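Local coordinates for protein dermonecrotic toxin (Pasteurella multocida, PDB 2EBF) that is the C-terminal region of a dermonecrotic, mitogenic toxin that induces bone resorption and is associated with severe atrophic rhinitis in pigs, at residues L332-Y345 with T513-P527. Residues are numbered along the deposited sequence; the frame is centred on the assembly and turned at random.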
loop_
_atom_site.group_PDB
_atom_site.type_symbol
_atom_site.label_atom_id
_atom_site.label_comp_id
_atom_site.label_asym_id
_atom_site.label_seq_id
_atom_site.Cartn_x
_atom_site.Cartn_y
_atom_site.Cartn_z
ATOM N N LEU A 332 4.875 -1.731 6.351
ATOM C CA LEU A 332 5.767 -2.732 6.921
ATOM C C LEU A 332 7.077 -2.127 7.423
ATOM O O LEU A 332 7.697 -2.688 8.318
ATOM C CB LEU A 332 6.043 -3.839 5.895
ATOM C CG LEU A 332 6.932 -5.039 6.236
ATOM C CD1 LEU A 332 6.141 -6.175 6.895
ATOM C CD2 LEU A 332 7.580 -5.526 4.950
ATOM N N THR A 333 7.500 -0.991 6.860
ATOM C CA THR A 333 8.746 -0.357 7.300
ATOM C C THR A 333 8.574 0.510 8.556
ATOM O O THR A 333 9.569 0.871 9.216
ATOM C CB THR A 333 9.368 0.541 6.207
ATOM O OG1 THR A 333 8.530 1.681 5.990
ATOM C CG2 THR A 333 9.563 -0.221 4.896
ATOM N N GLU A 334 7.328 0.878 8.861
ATOM C CA GLU A 334 7.042 1.830 9.936
ATOM C C GLU A 334 7.484 1.317 11.296
ATOM O O GLU A 334 7.119 0.217 11.712
ATOM C CB GLU A 334 5.553 2.193 9.980
ATOM C CG GLU A 334 5.142 3.183 8.920
ATOM C CD GLU A 334 3.670 3.589 9.003
ATOM O OE1 GLU A 334 3.221 4.283 8.064
ATOM O OE2 GLU A 334 2.975 3.230 9.993
ATOM N N SER A 335 8.278 2.133 11.983
ATOM C CA SER A 335 8.770 1.790 13.313
ATOM C C SER A 335 9.409 0.393 13.362
ATOM O O SER A 335 9.261 -0.332 14.356
ATOM C CB SER A 335 7.642 1.915 14.354
ATOM O OG SER A 335 7.276 3.282 14.532
ATOM N N PHE A 336 10.095 -0.009 12.290
ATOM C CA PHE A 336 10.837 -1.267 12.359
ATOM C C PHE A 336 11.950 -1.046 13.363
ATOM O O PHE A 336 12.662 -0.051 13.284
ATOM C CB PHE A 336 11.414 -1.711 11.008
ATOM C CG PHE A 336 12.172 -3.012 11.087
ATOM C CD1 PHE A 336 11.491 -4.228 11.037
ATOM C CD2 PHE A 336 13.550 -3.026 11.257
ATOM C CE1 PHE A 336 12.180 -5.439 11.136
ATOM C CE2 PHE A 336 14.257 -4.229 11.354
ATOM C CZ PHE A 336 13.568 -5.441 11.294
ATOM N N ASP A 337 12.074 -1.957 14.326
ATOM C CA ASP A 337 13.117 -1.850 15.336
ATOM C C ASP A 337 14.324 -2.687 14.909
ATOM O O ASP A 337 14.243 -3.913 14.842
ATOM C CB ASP A 337 12.582 -2.302 16.702
ATOM C CG ASP A 337 13.583 -2.109 17.832
ATOM O OD1 ASP A 337 14.601 -1.406 17.658
ATOM O OD2 ASP A 337 13.329 -2.645 18.927
ATOM N N TYR A 338 15.428 -2.001 14.611
ATOM C CA TYR A 338 16.687 -2.648 14.240
ATOM C C TYR A 338 17.481 -3.148 15.445
ATOM O O TYR A 338 18.497 -3.826 15.284
ATOM C CB TYR A 338 17.580 -1.674 13.495
ATOM C CG TYR A 338 17.284 -1.490 12.033
ATOM C CD1 TYR A 338 16.408 -0.499 11.605
ATOM C CD2 TYR A 338 17.926 -2.270 11.073
ATOM C CE1 TYR A 338 16.156 -0.297 10.241
ATOM C CE2 TYR A 338 17.686 -2.077 9.710
ATOM C CZ TYR A 338 16.803 -1.095 9.306
ATOM O OH TYR A 338 16.570 -0.899 7.966
ATOM N N THR A 339 17.031 -2.797 16.650
ATOM C CA THR A 339 17.740 -3.174 17.879
ATOM C C THR A 339 18.011 -4.689 18.038
ATOM O O THR A 339 19.152 -5.083 18.293
ATOM C CB THR A 339 17.060 -2.531 19.131
ATOM O OG1 THR A 339 17.381 -1.138 19.150
ATOM C CG2 THR A 339 17.563 -3.161 20.425
ATOM N N PRO A 340 16.978 -5.545 17.900
ATOM C CA PRO A 340 17.254 -6.970 18.046
ATOM C C PRO A 340 18.294 -7.494 17.054
ATOM O O PRO A 340 19.184 -8.254 17.449
ATOM C CB PRO A 340 15.889 -7.628 17.796
ATOM C CG PRO A 340 14.903 -6.554 18.096
ATOM C CD PRO A 340 15.546 -5.288 17.660
ATOM N N TRP A 341 18.203 -7.072 15.794
ATOM C CA TRP A 341 19.124 -7.562 14.762
ATOM C C TRP A 341 20.551 -7.056 14.987
ATOM O O TRP A 341 21.515 -7.832 14.912
ATOM C CB TRP A 341 18.623 -7.197 13.358
ATOM C CG TRP A 341 19.384 -7.898 12.240
ATOM C CD1 TRP A 341 19.073 -9.108 11.653
ATOM C CD2 TRP A 341 20.564 -7.431 11.588
ATOM N NE1 TRP A 341 19.992 -9.409 10.682
ATOM C CE2 TRP A 341 20.917 -8.397 10.617
ATOM C CE3 TRP A 341 21.363 -6.280 11.724
ATOM C CZ2 TRP A 341 22.039 -8.254 9.795
ATOM C CZ3 TRP A 341 22.470 -6.142 10.915
ATOM C CH2 TRP A 341 22.802 -7.123 9.952
ATOM N N ASP A 342 20.677 -5.758 15.259
ATOM C CA ASP A 342 21.974 -5.144 15.539
ATOM C C ASP A 342 22.673 -5.751 16.766
ATOM O O ASP A 342 23.905 -5.779 16.823
ATOM C CB ASP A 342 21.831 -3.627 15.712
ATOM C CG ASP A 342 21.787 -2.875 14.382
ATOM O OD1 ASP A 342 22.287 -3.395 13.353
ATOM O OD2 ASP A 342 21.256 -1.740 14.369
ATOM N N ALA A 343 21.887 -6.217 17.742
ATOM C CA ALA A 343 22.432 -6.883 18.932
ATOM C C ALA A 343 23.120 -8.226 18.637
ATOM O O ALA A 343 24.029 -8.636 19.370
ATOM C CB ALA A 343 21.344 -7.068 19.982
ATOM N N ILE A 344 22.689 -8.911 17.581
ATOM C CA ILE A 344 23.302 -10.182 17.202
ATOM C C ILE A 344 24.366 -9.974 16.125
ATOM O O ILE A 344 25.496 -10.456 16.261
ATOM C CB ILE A 344 22.256 -11.233 16.701
ATOM C CG1 ILE A 344 21.040 -11.329 17.638
ATOM C CG2 ILE A 344 22.907 -12.602 16.489
ATOM C CD1 ILE A 344 21.355 -11.761 19.062
ATOM N N TYR A 345 24.008 -9.246 15.067
ATOM C CA TYR A 345 24.847 -9.170 13.871
ATOM C C TYR A 345 25.469 -7.801 13.606
ATOM O O TYR A 345 26.243 -7.653 12.657
ATOM C CB TYR A 345 24.029 -9.566 12.647
ATOM C CG TYR A 345 23.201 -10.811 12.830
ATOM C CD1 TYR A 345 21.827 -10.729 13.044
ATOM C CD2 TYR A 345 23.786 -12.077 12.777
ATOM C CE1 TYR A 345 21.046 -11.883 13.203
ATOM C CE2 TYR A 345 23.011 -13.236 12.938
ATOM C CZ TYR A 345 21.648 -13.129 13.148
ATOM O OH TYR A 345 20.882 -14.269 13.301
ATOM N N THR A 513 10.683 4.992 2.591
ATOM C CA THR A 513 9.833 6.202 2.575
ATOM C C THR A 513 9.874 6.913 3.920
ATOM O O THR A 513 9.113 6.590 4.823
ATOM C CB THR A 513 8.374 5.848 2.191
ATOM O OG1 THR A 513 7.946 4.726 2.971
ATOM C CG2 THR A 513 8.266 5.488 0.708
ATOM N N GLY A 514 10.775 7.884 4.060
ATOM C CA GLY A 514 10.915 8.620 5.316
ATOM C C GLY A 514 11.722 7.865 6.357
ATOM O O GLY A 514 11.874 8.324 7.492
ATOM N N ARG A 515 12.255 6.707 5.961
ATOM C CA ARG A 515 12.981 5.823 6.873
ATOM C C ARG A 515 13.603 4.682 6.064
ATOM O O ARG A 515 13.361 4.574 4.871
ATOM C CB ARG A 515 12.037 5.258 7.940
ATOM C CG ARG A 515 11.062 4.212 7.397
ATOM C CD ARG A 515 10.002 3.825 8.407
ATOM N NE ARG A 515 9.104 4.942 8.679
ATOM C CZ ARG A 515 8.060 5.268 7.921
ATOM N NH1 ARG A 515 7.763 4.555 6.834
ATOM N NH2 ARG A 515 7.308 6.313 8.252
ATOM N N PRO A 516 14.439 3.848 6.696
ATOM C CA PRO A 516 14.994 2.752 5.911
ATOM C C PRO A 516 13.976 1.666 5.566
ATOM O O PRO A 516 13.002 1.453 6.295
ATOM C CB PRO A 516 16.103 2.186 6.820
ATOM C CG PRO A 516 16.324 3.252 7.909
ATOM C CD PRO A 516 14.965 3.872 8.075
ATOM N N MET A 517 14.214 1.001 4.440
ATOM C CA MET A 517 13.570 -0.278 4.147
ATOM C C MET A 517 14.517 -1.408 4.586
ATOM O O MET A 517 15.559 -1.606 3.970
ATOM C CB MET A 517 13.279 -0.388 2.652
ATOM C CG MET A 517 12.818 -1.758 2.186
ATOM S SD MET A 517 11.238 -2.165 2.938
ATOM C CE MET A 517 10.868 -3.696 2.091
ATOM N N PRO A 518 14.160 -2.141 5.653
ATOM C CA PRO A 518 15.036 -3.210 6.128
ATOM C C PRO A 518 15.118 -4.300 5.073
ATOM O O PRO A 518 14.221 -4.402 4.233
ATOM C CB PRO A 518 14.318 -3.734 7.381
ATOM C CG PRO A 518 13.350 -2.650 7.758
ATOM C CD PRO A 518 12.938 -2.035 6.466
ATOM N N GLY A 519 16.183 -5.096 5.108
ATOM C CA GLY A 519 16.361 -6.153 4.130
ATOM C C GLY A 519 15.708 -7.442 4.580
ATOM O O GLY A 519 15.193 -7.528 5.704
ATOM N N LEU A 520 15.747 -8.456 3.724
ATOM C CA LEU A 520 15.167 -9.770 4.053
ATOM C C LEU A 520 15.747 -10.290 5.352
ATOM O O LEU A 520 15.067 -10.930 6.156
ATOM C CB LEU A 520 15.507 -10.792 2.968
ATOM C CG LEU A 520 14.796 -10.837 1.628
ATOM C CD1 LEU A 520 15.752 -11.424 0.599
ATOM C CD2 LEU A 520 13.507 -11.670 1.714
ATOM N N VAL A 521 17.028 -9.992 5.533
ATOM C CA VAL A 521 17.851 -10.554 6.575
ATOM C C VAL A 521 17.478 -9.935 7.926
ATOM O O VAL A 521 17.390 -10.634 8.944
ATOM C CB VAL A 521 19.318 -10.388 6.100
ATOM C CG1 VAL A 521 20.242 -9.729 7.084
ATOM C CG2 VAL A 521 19.823 -11.659 5.491
ATOM N N GLN A 522 17.201 -8.631 7.921
ATOM C CA GLN A 522 16.674 -7.966 9.120
ATOM C C GLN A 522 15.292 -8.479 9.493
ATOM O O GLN A 522 15.045 -8.810 10.654
ATOM C CB GLN A 522 16.666 -6.450 8.948
ATOM C CG GLN A 522 18.048 -5.846 9.004
ATOM C CD GLN A 522 18.852 -6.094 7.748
ATOM O OE1 GLN A 522 18.326 -6.008 6.639
ATOM N NE2 GLN A 522 20.141 -6.376 7.912
ATOM N N TYR A 523 14.387 -8.544 8.521
ATOM C CA TYR A 523 13.054 -9.063 8.803
ATOM C C TYR A 523 13.075 -10.512 9.260
ATOM O O TYR A 523 12.300 -10.880 10.133
ATOM C CB TYR A 523 12.121 -8.900 7.609
ATOM C CG TYR A 523 11.553 -7.509 7.451
ATOM C CD1 TYR A 523 10.547 -7.036 8.307
ATOM C CD2 TYR A 523 11.997 -6.675 6.433
ATOM C CE1 TYR A 523 10.013 -5.753 8.155
ATOM C CE2 TYR A 523 11.462 -5.391 6.267
ATOM C CZ TYR A 523 10.475 -4.941 7.128
ATOM O OH TYR A 523 9.955 -3.672 6.961
ATOM N N LEU A 524 13.970 -11.325 8.696
ATOM C CA LEU A 524 14.009 -12.759 9.020
ATOM C C LEU A 524 14.919 -13.095 10.208
ATOM O O LEU A 524 14.994 -14.254 10.632
ATOM C CB LEU A 524 14.390 -13.599 7.789
ATOM C CG LEU A 524 13.407 -13.617 6.605
ATOM C CD1 LEU A 524 13.994 -14.411 5.431
ATOM C CD2 LEU A 524 12.025 -14.197 7.009
ATOM N N LYS A 525 15.595 -12.083 10.748
ATOM C CA LYS A 525 16.448 -12.248 11.932
ATOM C C LYS A 525 17.630 -13.197 11.658
ATOM O O LYS A 525 17.981 -14.027 12.499
ATOM C CB LYS A 525 15.645 -12.749 13.146
ATOM C CG LYS A 525 14.360 -11.968 13.490
ATOM C CD LYS A 525 13.079 -12.680 13.042
ATOM C CE LYS A 525 12.824 -13.962 13.822
ATOM N NZ LYS A 525 11.621 -14.703 13.319
ATOM N N ILE A 526 18.228 -13.074 10.479
ATOM C CA ILE A 526 19.354 -13.931 10.077
ATOM C C ILE A 526 20.496 -13.064 9.547
ATOM O O ILE A 526 20.292 -11.881 9.319
ATOM C CB ILE A 526 18.922 -14.977 9.014
ATOM C CG1 ILE A 526 18.386 -14.283 7.744
ATOM C CG2 ILE A 526 17.904 -15.952 9.635
ATOM C CD1 ILE A 526 18.001 -15.237 6.610
ATOM N N PRO A 527 21.708 -13.636 9.385
ATOM C CA PRO A 527 22.775 -12.866 8.735
ATOM C C PRO A 527 22.784 -12.991 7.206
ATOM O O PRO A 527 22.433 -14.050 6.667
ATOM C CB PRO A 527 24.046 -13.490 9.318
ATOM C CG PRO A 527 23.667 -14.958 9.564
ATOM C CD PRO A 527 22.166 -14.972 9.825
HETATM O O HOH W 1 12.171 1.129 8.811
HETATM O O HOH W 2 9.428 2.649 3.246
HETATM O O HOH W 3 4.297 6.659 7.794
#
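Gln522 and Trp341 illustrate how one bent polar side chain can serve several aromatic neighbours at once. From the short helix 520-524, Gln522 CB lies 4.0 Å from Phe336 CZ. The next carbon, CG, sits over the five-membered ring of Trp341, 12° off its normal in a CH-pi contact, and also touches CE2 of Tyr338. A bend at the following torsion (chi2 75°) folds the amide back: OE1 accepts from Gly519 N, the N-cap residue of the same helix, in the carbonyl plane, while NE2 lies over the six-membered part of the indole, 3.3 Å from Trp341 CZ2, and donates to Asn508 OD1. Both ends of the buried amide are thus occupied, which fixes its rotation.

The indole, covered on its other face by Tyr345, sends NE1 almost straight to Ile526 O (2.8 Å, 167°), with the acceptor in the ring plane. Tyr345 OH donates a hydrogen bond to Lys525 O, so two aromatic side chains grip consecutive carbonyls at and just after the Schellman motif of Lys525. Farther along, Pro518 CG packs on a face of Phe336, 3.8 Å from the ring centroid, and Phe336 meets Tyr523 obliquely. Arg515 NH1 donates a hydrogen bond to Thr333 OG1 (3.1 Å), which also bonds to Met330 O, and Glu334 CG lies over one guanidinium face; a water bridges Arg515 NH2 and Glu334 OE1, itself hydrogen-bonded to Ser168 OG.

This is aromatic and proline packing within the toxin's C2 region: the loop after helix 312-333, with helix 339-345, is laid along the connection running through helix 520-524 into strand 528-531 of the mixed, largely parallel sheet, an alpha/beta architecture.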